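Side-chain contacts in proteasome assembly chaperone family protein (Pyrococcus furiosus DSM 3638, PDB 3WZ2), which probably acts as an archaeal proteasome-assembly chaperone or proteasome activator, as a homolog of the PAC chaperones of eukaryotes: residues H34-F39 with I114-M119; V52-I57 with P91-E96; M60-E65 with P71-G76; E100-L105 with W165-A170; Y175-E180 with E196-M201. All blocks are in the same frame, centred on the assembly; numbering follows the deposited sequence.

Interaction 1: H34-F39 with I114-M119; sequences HIAANF and ISLAGM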
# COMPACT_ATOMS: atom_id res chain seq x y z
N HIS B 34 22.37 -12.32 16.89
CA HIS B 34 22.84 -12.76 15.56
C HIS B 34 24.25 -13.34 15.59
O HIS B 34 24.51 -14.44 15.10
CB HIS B 34 22.79 -11.58 14.61
CG HIS B 34 23.24 -11.90 13.23
ND1 HIS B 34 22.41 -12.51 12.31
CD2 HIS B 34 24.41 -11.68 12.60
CE1 HIS B 34 23.07 -12.70 11.19
NE2 HIS B 34 24.28 -12.18 11.32
N ILE B 35 25.17 -12.63 16.24
CA ILE B 35 26.52 -13.16 16.40
C ILE B 35 26.51 -14.44 17.23
O ILE B 35 27.14 -15.45 16.89
CB ILE B 35 27.42 -12.07 17.05
CG1 ILE B 35 27.58 -10.91 16.07
CG2 ILE B 35 28.77 -12.64 17.38
CD1 ILE B 35 28.00 -9.60 16.70
N ALA B 36 25.81 -14.42 18.35
CA ALA B 36 25.80 -15.58 19.23
C ALA B 36 25.28 -16.82 18.51
O ALA B 36 25.83 -17.91 18.62
CB ALA B 36 24.95 -15.28 20.45
N ALA B 37 24.19 -16.67 17.77
CA ALA B 37 23.53 -17.83 17.18
C ALA B 37 24.32 -18.39 16.03
O ALA B 37 24.39 -19.61 15.87
CB ALA B 37 22.12 -17.46 16.72
N ASN B 38 24.90 -17.51 15.23
CA ASN B 38 25.81 -17.93 14.15
C ASN B 38 27.05 -18.63 14.68
O ASN B 38 27.41 -19.70 14.21
CB ASN B 38 26.22 -16.76 13.28
CG ASN B 38 25.16 -16.44 12.22
OD1 ASN B 38 25.11 -17.10 11.18
ND2 ASN B 38 24.29 -15.47 12.51
N PHE B 39 27.63 -18.08 15.74
CA PHE B 39 28.73 -18.75 16.39
C PHE B 39 28.33 -20.12 16.87
O PHE B 39 29.02 -21.10 16.62
CB PHE B 39 29.24 -17.92 17.55
CG PHE B 39 30.45 -18.50 18.19
CD1 PHE B 39 31.63 -18.62 17.46
CD2 PHE B 39 30.44 -18.91 19.50
CE1 PHE B 39 32.75 -19.14 18.02
CE2 PHE B 39 31.58 -19.45 20.08
CZ PHE B 39 32.74 -19.56 19.33
N ILE B 114 14.30 -20.30 23.58
CA ILE B 114 15.27 -19.38 24.15
C ILE B 114 15.63 -18.36 23.08
O ILE B 114 16.17 -18.71 22.04
CB ILE B 114 16.55 -20.13 24.59
CG1 ILE B 114 16.23 -21.19 25.63
CG2 ILE B 114 17.55 -19.16 25.19
CD1 ILE B 114 17.33 -22.22 25.84
N SER B 115 15.38 -17.09 23.36
CA SER B 115 15.84 -16.03 22.49
C SER B 115 17.12 -15.38 23.03
O SER B 115 17.28 -15.21 24.22
CB SER B 115 14.72 -14.97 22.34
OG SER B 115 13.61 -15.52 21.67
N LEU B 116 18.02 -15.08 22.12
CA LEU B 116 19.25 -14.40 22.42
C LEU B 116 19.16 -12.99 21.89
O LEU B 116 18.91 -12.79 20.70
CB LEU B 116 20.41 -15.12 21.73
CG LEU B 116 20.47 -16.61 21.97
CD1 LEU B 116 21.70 -17.14 21.27
CD2 LEU B 116 20.49 -16.92 23.46
N ALA B 117 19.30 -12.02 22.77
CA ALA B 117 19.07 -10.63 22.40
C ALA B 117 20.12 -9.74 23.01
O ALA B 117 20.89 -10.17 23.89
CB ALA B 117 17.69 -10.19 22.86
N GLY B 118 20.09 -8.46 22.62
CA GLY B 118 20.91 -7.42 23.20
C GLY B 118 20.09 -6.42 23.99
O GLY B 118 18.91 -6.35 23.82
N MET B 119 20.72 -5.71 24.91
CA MET B 119 20.04 -4.65 25.66
C MET B 119 20.94 -3.44 25.63
O MET B 119 22.06 -3.47 26.16
CB MET B 119 19.83 -5.07 27.10
CG MET B 119 19.15 -4.06 28.01
SD MET B 119 19.37 -4.55 29.75
CE MET B 119 18.64 -3.15 30.61

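Interaction 2: V52-I57 with P91-E96; sequences VDSLFI and PTLVNE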
# COMPACT_ATOMS: atom_id res chain seq x y z
N VAL B 52 12.70 -20.61 6.28
CA VAL B 52 11.45 -19.92 6.11
C VAL B 52 11.27 -19.52 4.66
O VAL B 52 12.17 -18.98 4.01
CB VAL B 52 11.43 -18.65 6.93
CG1 VAL B 52 10.09 -17.96 6.81
CG2 VAL B 52 11.76 -18.96 8.38
N ASP B 53 10.08 -19.77 4.16
CA ASP B 53 9.76 -19.56 2.76
C ASP B 53 8.57 -18.61 2.67
O ASP B 53 7.52 -18.88 3.23
CB ASP B 53 9.42 -20.91 2.10
CG ASP B 53 9.11 -20.77 0.62
OD1 ASP B 53 9.70 -19.90 -0.06
OD2 ASP B 53 8.25 -21.52 0.15
N SER B 54 8.76 -17.51 1.96
CA SER B 54 7.71 -16.52 1.79
C SER B 54 8.00 -15.66 0.59
O SER B 54 9.15 -15.25 0.37
CB SER B 54 7.66 -15.62 3.02
OG SER B 54 6.74 -14.54 2.88
N LEU B 55 6.96 -15.32 -0.15
CA LEU B 55 7.07 -14.37 -1.26
C LEU B 55 7.53 -13.02 -0.79
O LEU B 55 7.96 -12.21 -1.59
CB LEU B 55 5.72 -14.18 -1.95
CG LEU B 55 5.12 -15.44 -2.58
CD1 LEU B 55 3.66 -15.15 -2.98
CD2 LEU B 55 5.94 -15.92 -3.78
N PHE B 56 7.39 -12.74 0.50
CA PHE B 56 7.75 -11.41 1.00
C PHE B 56 9.20 -11.32 1.46
O PHE B 56 9.67 -10.24 1.84
CB PHE B 56 6.76 -10.99 2.09
CG PHE B 56 5.32 -10.98 1.61
CD1 PHE B 56 4.47 -12.04 1.86
CD2 PHE B 56 4.85 -9.92 0.85
CE1 PHE B 56 3.17 -12.04 1.40
CE2 PHE B 56 3.55 -9.91 0.37
CZ PHE B 56 2.72 -10.98 0.64
N ILE B 57 9.91 -12.43 1.44
CA ILE B 57 11.37 -12.42 1.65
C ILE B 57 12.02 -12.12 0.31
O ILE B 57 11.74 -12.78 -0.67
CB ILE B 57 11.87 -13.77 2.21
CG1 ILE B 57 11.36 -13.95 3.64
CG2 ILE B 57 13.40 -13.82 2.18
CD1 ILE B 57 11.49 -15.37 4.14
N PRO B 91 7.79 -5.53 10.50
CA PRO B 91 7.15 -5.96 11.72
C PRO B 91 6.04 -6.99 11.51
O PRO B 91 5.98 -7.99 12.23
CB PRO B 91 6.54 -4.67 12.30
CG PRO B 91 6.80 -3.60 11.29
CD PRO B 91 7.94 -4.06 10.45
N THR B 92 5.20 -6.78 10.51
CA THR B 92 4.12 -7.71 10.24
C THR B 92 4.65 -9.07 9.85
O THR B 92 4.09 -10.09 10.20
CB THR B 92 3.18 -7.16 9.15
OG1 THR B 92 2.75 -5.85 9.54
CG2 THR B 92 1.96 -8.01 9.02
N LEU B 93 5.74 -9.08 9.10
CA LEU B 93 6.30 -10.34 8.64
C LEU B 93 6.97 -11.08 9.82
O LEU B 93 6.88 -12.29 9.93
CB LEU B 93 7.26 -10.07 7.51
CG LEU B 93 7.88 -11.29 6.81
CD1 LEU B 93 6.82 -12.20 6.24
CD2 LEU B 93 8.81 -10.81 5.70
N VAL B 94 7.61 -10.33 10.70
CA VAL B 94 8.18 -10.89 11.93
C VAL B 94 7.07 -11.52 12.76
O VAL B 94 7.22 -12.66 13.17
CB VAL B 94 8.88 -9.83 12.77
CG1 VAL B 94 9.20 -10.36 14.15
CG2 VAL B 94 10.15 -9.35 12.08
N ASN B 95 5.92 -10.84 12.89
CA ASN B 95 4.76 -11.46 13.55
C ASN B 95 4.25 -12.74 12.87
O ASN B 95 3.96 -13.72 13.55
CB ASN B 95 3.59 -10.49 13.69
CG ASN B 95 3.87 -9.38 14.68
OD1 ASN B 95 4.57 -9.58 15.66
ND2 ASN B 95 3.31 -8.22 14.43
N GLU B 96 4.18 -12.74 11.56
CA GLU B 96 3.75 -13.94 10.87
C GLU B 96 4.73 -15.08 11.09
O GLU B 96 4.31 -16.23 11.23
CB GLU B 96 3.58 -13.68 9.37
CG GLU B 96 2.40 -12.81 8.98
CD GLU B 96 1.11 -13.62 8.77
OE1 GLU B 96 1.01 -14.77 9.27
OE2 GLU B 96 0.20 -13.08 8.08

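Interaction 3: M60-E65 with P71-G76; sequences MSLILE and PLRFYG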
# COMPACT_ATOMS: atom_id res chain seq x y z
N MET B 60 17.00 -14.13 -3.16
CA MET B 60 18.46 -14.26 -2.99
C MET B 60 18.81 -15.66 -2.57
O MET B 60 17.99 -16.34 -1.96
CB MET B 60 19.00 -13.28 -1.95
CG MET B 60 18.59 -13.61 -0.55
SD MET B 60 18.93 -12.25 0.55
CE MET B 60 20.64 -12.42 0.94
N SER B 61 20.03 -16.08 -2.87
CA SER B 61 20.72 -17.13 -2.11
C SER B 61 21.99 -16.61 -1.51
O SER B 61 22.69 -15.81 -2.14
CB SER B 61 21.07 -18.31 -3.03
OG SER B 61 19.91 -18.98 -3.42
N LEU B 62 22.30 -17.04 -0.31
CA LEU B 62 23.62 -16.88 0.28
C LEU B 62 24.42 -18.11 0.00
O LEU B 62 23.90 -19.22 0.11
CB LEU B 62 23.53 -16.69 1.77
CG LEU B 62 23.10 -15.34 2.24
CD1 LEU B 62 23.11 -14.30 1.13
CD2 LEU B 62 21.76 -15.35 2.94
N ILE B 63 25.66 -17.93 -0.39
CA ILE B 63 26.53 -19.07 -0.61
C ILE B 63 27.41 -19.19 0.62
O ILE B 63 28.11 -18.26 0.96
CB ILE B 63 27.40 -18.92 -1.86
CG1 ILE B 63 26.58 -18.49 -3.07
CG2 ILE B 63 28.13 -20.22 -2.14
CD1 ILE B 63 25.42 -19.39 -3.41
N LEU B 64 27.37 -20.36 1.25
CA LEU B 64 28.16 -20.65 2.44
C LEU B 64 28.84 -21.98 2.21
O LEU B 64 28.17 -22.99 1.99
CB LEU B 64 27.26 -20.77 3.68
CG LEU B 64 26.80 -19.61 4.54
CD1 LEU B 64 27.16 -18.29 3.91
CD2 LEU B 64 25.31 -19.65 4.87
N GLU B 65 30.18 -21.98 2.21
CA GLU B 65 30.96 -23.20 1.93
C GLU B 65 30.55 -23.89 0.62
O GLU B 65 30.40 -25.11 0.56
CB GLU B 65 30.82 -24.19 3.09
CG GLU B 65 31.10 -23.56 4.44
CD GLU B 65 31.42 -24.57 5.54
OE1 GLU B 65 32.35 -25.40 5.38
OE2 GLU B 65 30.72 -24.52 6.56
N PRO B 71 18.09 -16.93 3.18
CA PRO B 71 18.47 -15.95 4.17
C PRO B 71 17.86 -16.17 5.54
O PRO B 71 18.41 -15.66 6.51
CB PRO B 71 17.98 -14.62 3.57
CG PRO B 71 16.93 -14.99 2.60
CD PRO B 71 17.28 -16.36 2.10
N LEU B 72 16.75 -16.91 5.63
CA LEU B 72 16.16 -17.25 6.93
C LEU B 72 16.18 -18.74 7.10
O LEU B 72 15.50 -19.45 6.37
CB LEU B 72 14.72 -16.75 7.02
CG LEU B 72 14.57 -15.36 7.61
CD1 LEU B 72 15.13 -14.30 6.67
CD2 LEU B 72 13.11 -15.08 7.90
N ARG B 73 17.03 -19.22 7.97
CA ARG B 73 17.34 -20.63 7.99
C ARG B 73 17.36 -21.17 9.42
O ARG B 73 17.49 -20.42 10.38
CB ARG B 73 18.64 -20.98 7.23
CG ARG B 73 19.77 -20.05 7.45
CD ARG B 73 20.95 -20.28 6.50
NE ARG B 73 22.06 -19.53 7.05
CZ ARG B 73 22.19 -18.23 6.94
NH1 ARG B 73 21.32 -17.52 6.24
NH2 ARG B 73 23.25 -17.64 7.47
N PHE B 74 17.22 -22.49 9.51
CA PHE B 74 17.28 -23.24 10.76
C PHE B 74 18.38 -24.26 10.68
O PHE B 74 18.48 -25.00 9.70
CB PHE B 74 15.95 -23.95 11.00
CG PHE B 74 14.79 -23.02 11.07
CD1 PHE B 74 14.54 -22.29 12.21
CD2 PHE B 74 13.94 -22.86 9.97
CE1 PHE B 74 13.47 -21.42 12.27
CE2 PHE B 74 12.87 -21.98 10.03
CZ PHE B 74 12.64 -21.24 11.18
N TYR B 75 19.22 -24.27 11.72
CA TYR B 75 20.26 -25.26 11.88
C TYR B 75 19.89 -26.20 12.99
O TYR B 75 19.15 -25.83 13.91
CB TYR B 75 21.58 -24.58 12.20
CG TYR B 75 22.15 -23.78 11.06
CD1 TYR B 75 22.91 -24.39 10.07
CD2 TYR B 75 21.93 -22.43 10.97
CE1 TYR B 75 23.44 -23.68 9.02
CE2 TYR B 75 22.46 -21.70 9.91
CZ TYR B 75 23.21 -22.34 8.94
OH TYR B 75 23.72 -21.60 7.92
N GLY B 76 20.40 -27.41 12.91
CA GLY B 76 19.98 -28.48 13.76
C GLY B 76 21.10 -29.41 14.09
O GLY B 76 21.94 -29.72 13.25

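Interaction 4: E100-L105 with W165-A170; sequences EIVNYL and WEASRA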
# COMPACT_ATOMS: atom_id res chain seq x y z
N GLU B 100 4.16 -18.85 13.00
CA GLU B 100 4.45 -20.20 12.45
C GLU B 100 5.48 -20.94 13.30
O GLU B 100 5.37 -22.14 13.48
CB GLU B 100 4.98 -20.12 11.03
CG GLU B 100 3.98 -19.62 10.01
CD GLU B 100 2.71 -20.48 9.91
OE1 GLU B 100 2.81 -21.74 9.87
OE2 GLU B 100 1.61 -19.88 9.90
N ILE B 101 6.46 -20.22 13.83
CA ILE B 101 7.43 -20.85 14.70
C ILE B 101 6.72 -21.43 15.95
O ILE B 101 6.95 -22.56 16.33
CB ILE B 101 8.52 -19.86 15.12
CG1 ILE B 101 9.43 -19.60 13.93
CG2 ILE B 101 9.28 -20.39 16.31
CD1 ILE B 101 10.45 -18.48 14.16
N VAL B 102 5.83 -20.65 16.55
CA VAL B 102 5.14 -21.11 17.73
C VAL B 102 4.22 -22.30 17.43
O VAL B 102 4.18 -23.24 18.20
CB VAL B 102 4.38 -19.96 18.38
CG1 VAL B 102 3.41 -20.46 19.44
CG2 VAL B 102 5.38 -18.99 18.99
N ASN B 103 3.49 -22.27 16.33
CA ASN B 103 2.71 -23.44 15.92
C ASN B 103 3.57 -24.69 15.78
O ASN B 103 3.17 -25.75 16.22
CB ASN B 103 1.97 -23.22 14.58
CG ASN B 103 0.84 -22.20 14.71
OD1 ASN B 103 0.29 -22.01 15.80
ND2 ASN B 103 0.47 -21.55 13.59
N TYR B 104 4.76 -24.55 15.18
CA TYR B 104 5.66 -25.65 15.05
C TYR B 104 6.09 -26.15 16.43
O TYR B 104 6.08 -27.34 16.69
CB TYR B 104 6.88 -25.26 14.22
CG TYR B 104 7.98 -26.29 14.24
CD1 TYR B 104 8.06 -27.26 13.26
CD2 TYR B 104 8.93 -26.27 15.22
CE1 TYR B 104 9.07 -28.21 13.31
CE2 TYR B 104 9.93 -27.21 15.28
CZ TYR B 104 10.00 -28.18 14.32
OH TYR B 104 11.01 -29.10 14.39
N LEU B 105 6.47 -25.24 17.32
CA LEU B 105 7.01 -25.63 18.61
C LEU B 105 5.94 -26.28 19.52
O LEU B 105 6.22 -27.24 20.23
CB LEU B 105 7.61 -24.43 19.31
CG LEU B 105 8.84 -23.78 18.65
CD1 LEU B 105 9.16 -22.46 19.30
CD2 LEU B 105 10.06 -24.66 18.74
N TRP B 165 6.58 -13.91 24.43
CA TRP B 165 5.18 -13.78 24.82
C TRP B 165 4.37 -14.94 24.18
O TRP B 165 3.64 -15.65 24.89
CB TRP B 165 4.62 -12.41 24.41
CG TRP B 165 3.09 -12.30 24.59
CD1 TRP B 165 2.15 -12.31 23.61
CD2 TRP B 165 2.39 -12.20 25.82
NE1 TRP B 165 0.90 -12.21 24.15
CE2 TRP B 165 1.02 -12.16 25.52
CE3 TRP B 165 2.78 -12.13 27.14
CZ2 TRP B 165 0.03 -12.03 26.50
CZ3 TRP B 165 1.80 -12.00 28.14
CH2 TRP B 165 0.44 -11.98 27.81
N GLU B 166 4.51 -15.13 22.87
CA GLU B 166 3.65 -16.07 22.16
C GLU B 166 3.93 -17.52 22.53
O GLU B 166 2.99 -18.30 22.74
CB GLU B 166 3.73 -15.91 20.66
CG GLU B 166 3.06 -14.62 20.14
CD GLU B 166 1.55 -14.56 20.39
OE1 GLU B 166 0.91 -15.63 20.29
OE2 GLU B 166 0.99 -13.45 20.74
N ALA B 167 5.19 -17.84 22.72
CA ALA B 167 5.54 -19.16 23.19
C ALA B 167 5.00 -19.45 24.58
O ALA B 167 4.46 -20.53 24.84
CB ALA B 167 7.04 -19.35 23.14
N SER B 168 5.10 -18.49 25.46
CA SER B 168 4.56 -18.66 26.79
C SER B 168 3.04 -18.84 26.76
O SER B 168 2.50 -19.70 27.44
CB SER B 168 4.89 -17.46 27.62
OG SER B 168 4.70 -17.81 28.98
N ARG B 169 2.35 -18.03 25.96
CA ARG B 169 0.91 -18.15 25.74
C ARG B 169 0.47 -19.50 25.16
O ARG B 169 -0.62 -19.92 25.42
CB ARG B 169 0.41 -16.99 24.85
CG ARG B 169 0.08 -15.73 25.64
CD ARG B 169 -0.70 -15.95 26.91
NE ARG B 169 0.31 -16.23 27.92
CZ ARG B 169 0.14 -16.81 29.11
NH1 ARG B 169 -1.06 -17.17 29.56
NH2 ARG B 169 1.22 -17.03 29.87
N ALA B 170 1.35 -20.18 24.45
CA ALA B 170 1.11 -21.54 24.05
C ALA B 170 1.52 -22.60 25.09
O ALA B 170 1.36 -23.79 24.82
CB ALA B 170 1.82 -21.81 22.76

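Interaction 5: Y175-E180 with E196-M201; sequences YVLLGE and EVLNKM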
# COMPACT_ATOMS: atom_id res chain seq x y z
N TYR B 175 12.27 -18.19 27.31
CA TYR B 175 13.28 -17.37 27.93
C TYR B 175 13.86 -16.40 26.93
O TYR B 175 13.92 -16.69 25.73
CB TYR B 175 14.43 -18.20 28.46
CG TYR B 175 14.07 -19.52 29.14
CD1 TYR B 175 13.58 -20.56 28.41
CD2 TYR B 175 14.26 -19.72 30.52
CE1 TYR B 175 13.28 -21.77 29.00
CE2 TYR B 175 13.96 -20.95 31.13
CZ TYR B 175 13.49 -21.96 30.34
OH TYR B 175 13.18 -23.16 30.90
N VAL B 176 14.30 -15.24 27.42
CA VAL B 176 15.23 -14.40 26.69
C VAL B 176 16.49 -14.15 27.55
O VAL B 176 16.39 -13.83 28.72
CB VAL B 176 14.59 -13.06 26.30
CG1 VAL B 176 15.50 -12.25 25.38
CG2 VAL B 176 13.23 -13.27 25.63
N LEU B 177 17.66 -14.30 26.94
CA LEU B 177 18.92 -13.86 27.54
C LEU B 177 19.32 -12.56 26.85
O LEU B 177 19.34 -12.51 25.61
CB LEU B 177 19.98 -14.91 27.31
CG LEU B 177 19.68 -16.30 27.87
CD1 LEU B 177 20.78 -17.26 27.49
CD2 LEU B 177 19.55 -16.22 29.37
N LEU B 178 19.59 -11.52 27.66
CA LEU B 178 19.92 -10.22 27.14
C LEU B 178 21.31 -9.78 27.53
O LEU B 178 21.59 -9.52 28.70
CB LEU B 178 18.93 -9.19 27.64
CG LEU B 178 17.49 -9.45 27.23
CD1 LEU B 178 16.68 -9.89 28.42
CD2 LEU B 178 16.89 -8.22 26.65
N GLY B 179 22.18 -9.67 26.53
CA GLY B 179 23.52 -9.13 26.74
C GLY B 179 23.47 -7.64 26.69
O GLY B 179 23.14 -7.06 25.65
N GLU B 180 23.78 -7.02 27.81
CA GLU B 180 24.08 -5.58 27.82
C GLU B 180 25.12 -5.23 26.80
O GLU B 180 26.10 -5.96 26.56
CB GLU B 180 24.57 -5.10 29.19
CG GLU B 180 23.53 -5.16 30.28
CD GLU B 180 24.05 -4.62 31.62
OE1 GLU B 180 25.30 -4.55 31.76
OE2 GLU B 180 23.24 -4.26 32.50
N GLU B 196 28.19 -17.76 26.82
CA GLU B 196 28.63 -18.36 28.08
C GLU B 196 27.45 -18.75 28.96
O GLU B 196 27.46 -19.82 29.54
CB GLU B 196 29.58 -17.45 28.90
CG GLU B 196 31.00 -17.35 28.34
CD GLU B 196 31.92 -16.43 29.16
OE1 GLU B 196 31.63 -15.21 29.33
OE2 GLU B 196 32.94 -16.94 29.66
N VAL B 197 26.47 -17.88 29.10
CA VAL B 197 25.28 -18.22 29.90
C VAL B 197 24.49 -19.35 29.28
O VAL B 197 24.05 -20.26 29.98
CB VAL B 197 24.37 -17.02 30.12
CG1 VAL B 197 23.10 -17.45 30.84
CG2 VAL B 197 25.10 -15.95 30.93
N LEU B 198 24.31 -19.31 27.96
CA LEU B 198 23.60 -20.38 27.28
C LEU B 198 24.26 -21.75 27.43
O LEU B 198 23.60 -22.78 27.60
CB LEU B 198 23.44 -20.06 25.80
CG LEU B 198 22.49 -21.02 25.07
CD1 LEU B 198 21.06 -20.79 25.48
CD2 LEU B 198 22.64 -20.81 23.58
N ASN B 199 25.56 -21.77 27.31
CA ASN B 199 26.35 -22.94 27.62
C ASN B 199 26.07 -23.55 28.96
O ASN B 199 25.91 -24.76 29.10
CB ASN B 199 27.81 -22.56 27.61
CG ASN B 199 28.67 -23.71 27.22
OD1 ASN B 199 28.45 -24.23 26.15
ND2 ASN B 199 29.61 -24.13 28.05
N LYS B 200 26.00 -22.72 29.97
CA LYS B 200 25.65 -23.19 31.31
C LYS B 200 24.25 -23.71 31.41
O LYS B 200 24.00 -24.70 32.06
CB LYS B 200 25.81 -22.04 32.29
CG LYS B 200 27.29 -21.92 32.56
CD LYS B 200 27.74 -20.59 32.99
CE LYS B 200 29.26 -20.57 33.24
NZ LYS B 200 29.68 -19.36 33.94
N MET B 201 23.34 -22.99 30.81
CA MET B 201 21.92 -23.34 30.85
C MET B 201 21.70 -24.69 30.17
O MET B 201 20.86 -25.44 30.60
CB MET B 201 21.12 -22.21 30.17
CG MET B 201 19.65 -22.43 29.94
SD MET B 201 18.84 -20.85 29.47
CE MET B 201 17.14 -21.38 29.65

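Interaction 1: H34-F39 with I114-M119
Ala36 and Leu116 make the main contact between helix 32-43 and strand 112-120. It is apolar and small, burying 98 Å² in all. The CD1 methyl of Leu116 meets the CB methyl of Ala36, with 3.8 Å between Leu116 CD1 and Ala36 CB. The Leu116 chain explains this reach. CG stands anti to the carbonyl carbon (chi1 -51°), and CD1 then runs on anti to CA (chi2 -177°), so that one branch projects straight at the helix. The same methyl also lies near the helix backbone, with Leu116 CD1 4.3 Å from Ala37 N. Two successive alanines keep this helix face low. The backbones can therefore come close, with Ala36 CA and Leu116 CA 7.4 Å apart.

The Asn38-His34 bonds stay within the helix. Asn38 ND2 donates to His34 O at 2.8 Å, in a nearly straight bond. His34 O also accepts the helical bond from Asn38 N. The two donors reach this oxygen from opposite faces of the carbonyl plane. The amide nitrogen Asn38 ND2 also lies over the centre of the His34 ring. On the strand, Ser115 OG bonds to Glu24 OE1.

This is helix-on-sheet packing in an alpha/beta/alpha layered fold, with helices 32-43 and 188-202 on one face of the sheet. Val195 of helix 188-202 packs on Ala36, and Val194 of the same helix packs on Leu116. Within the sheet, Leu116 pairs through its backbone with Glu24 of strand 21-24. Ser115 pairs with Tyr175 and Leu177 of strand 174-181. Its side chain points to the other face, where it meets Ser160 and Leu163 of helix 158-169.

Interaction 2: V52-I57 with P91-E96
Phe56 and Leu93 mark the closest backbone approach, with 7.8 Å between Phe56 CA and Leu93 CA. Phe56 lies in a type I turn from Ser54 to Ile57. Leu93 lies in the first turn of helix 91-107. The beta turn is closed by Ile57 N, which donates to Ser54 O.

Leu93 alone reaches across from the helix, and its two methyls divide the work. CG is anti to the backbone N (chi1 -175°), which carries the branch toward the turn. Leu93 CD2 lies 4.0 Å from Phe56 O and 4.2 Å from Phe56 CB, while the Phe56 ring leads away. Leu93 CD1 meets Ser54 OG at 4.1 Å. That hydroxyl accepts from Phe56 N at 3.1 Å and is also bonded to Pro9 O. With an alanine at Ser54 both bonds would be lost, and the turn would probably be less firmly fixed, with Phe56 N and Pro9 O left without this mate.

Asn95 of the third subunit donates through ND2 to Leu55 O and Ile57 O. The arrangement is an ST turn overlapping a beta turn, with the first turn of helix 91-107 packed against it, at a subunit interface.

Interaction 3: M60-E65 with P71-G76
Leu62 and Leu64 of strand 60-64 lean over Pro71 and Arg73. Strand 60-64 forms a small beta hairpin with strand 67-69, set above strand 72-77 of the main sheet. The axes of strands 60-64 and 72-76 pass 10.2 Å apart at 40°, and no hydrogen bond joins the two segments.

The Arg73 side chain bridges this gap. Its CB points toward the hairpin. CG sits between the backbone N and the carbonyl carbon (chi1 42°), and the chain is then extended through CD to NE. Arg73 NE donates to Tyr75 OH at 2.8 Å, in the guanidinium plane. Leu64 CD2 lies over one face of the group, 3.9 Å from both Arg73 NE and Arg73 NH2. Arg73 NH1 approaches Leu62 CD2 at 4.0 Å. It forms a salt bridge with Asp86 and a bond to Pro70 O. These bonds probably fix the rotation of the group.

Residues 60-63 pair antiparallel with a strand of the third subunit, so the hairpin's sheet runs on into that subunit. Leu62 CD2 sits 3.6 Å from Pro71 CA. Met60 touches the proline ring: Met60 CG is 3.8 Å from Pro71 CG, and Met60 SD is 4.0 Å from Pro71 CB.

Interaction 4: E100-L105 with W165-A170
Val102 of helix 91-107 packs against Glu166 and Ala167 of helix 158-169 and against Ala170 just after it. The two helices lie side by side on one face of the central sheet of an alpha/beta/alpha fold. With Leu163 as the fourth neighbour, Val102 sits as a knob in a hole of the second helix. The backbones are close, with Val102 CA and Ala167 CA 5.8 Å apart.

Trp165 opens the segment and takes no part in the contact with Val102; its ring meets Tyr51 of the second subunit edge-to-face. Glu166 comes next and turns its CB to the valine. Glu166 CB lies 3.9 Å from Val102 CG2, and the two side chains cross at about a right angle. Beyond CB the Glu166 chain bends (chi2 -64°), and OE1 forms a salt bridge with Lys99. Ala167 offers its backbone, with Ala167 N 3.9 Å from Val102 CG2. Ala167 CB is a little farther, 4.5 Å from Val102 CG2. Arg169 lays its CG over one face of the Trp165 ring and packs on Tyr51 of the second subunit.

Ala170 is the first residue past the helix, its N still bonded to Glu166 O. An alanine at Val102 would lack both methyls, which would probably open a gap between the helices and leave Glu166 CB and Ala170 CB without their partners. The valine rotamer places these methyls. CG1 is anti to the backbone N (chi1 168°) and so faces the helix end, where Val102 CG1 meets Ala170 CB at 3.9 Å.

Interaction 5: Y175-E180 with E196-M201
Met201 sets its terminal methyl over the face of the Tyr175 ring. This is a CH-pi contact. Met201 CE stands 3.4 Å from the Tyr175 ring centroid and only 12° off the ring normal, so it lies almost above the centre. The nearest ring atom is Tyr175 CD2, at 3.4 Å from Met201 CE, which is tight packing. The sulfur adds a looser Met-aromatic contact. Met201 SD is above the same ring but 5.1 Å from its centroid. The methionine reaches this far because CG is anti to the backbone N (chi1 173°) and the chain beyond is fully extended.

Helix 188-202 lies on one face of the central sheet, the face away from helix 158-169. It follows strand 174-181 in the chain. The segment axes run 10.1 Å apart and roughly antiparallel, at 149°. This is ordinary helix-on-sheet packing of an alpha/beta fold.

The remaining contacts are between aliphatic side chains. Leu177 lies one strand repeat on from Tyr175, on the same side of the sheet. It uses both of its methyls. Leu177 CD2 meets Val197 CG1 at 4.0 Å, and the two side chains slant across one another. Leu177 CD1 meets Leu198 CD1 at 4.1 Å, here at about a right angle. Leu198 also rests on Ile114 of the adjacent strand, and Val197 on Val130.

No hydrogen bond joins the two segments. The polar end of Tyr175 is held elsewhere: its OH is hydrogen-bonded to Glu142 OE1 and has a weak bond to Lys112.

Interactions 1 and 5 lie close together, with centres 9 Å apart. Their strands 112-120 and 174-181 are neighbours in the main sheet. Interactions 2 and 3 also share that sheet, through strands 47-53 and 72-77, which are neighbours too. Their centres are about 16 Å apart. Interaction 4 shares helix 91-107 with interaction 2. Along the chain, interactions 2 and 3 fall between the two segments of interaction 1, interaction 4 crosses interaction 1, and interaction 5 comes last. Interactions 1 and 5 touch no other subunit. Interactions 2, 3 and 4 reach neighbouring copies, so the outer contacts lie where this subunit meets its neighbours, while interactions 1 and 5 belong to its interior.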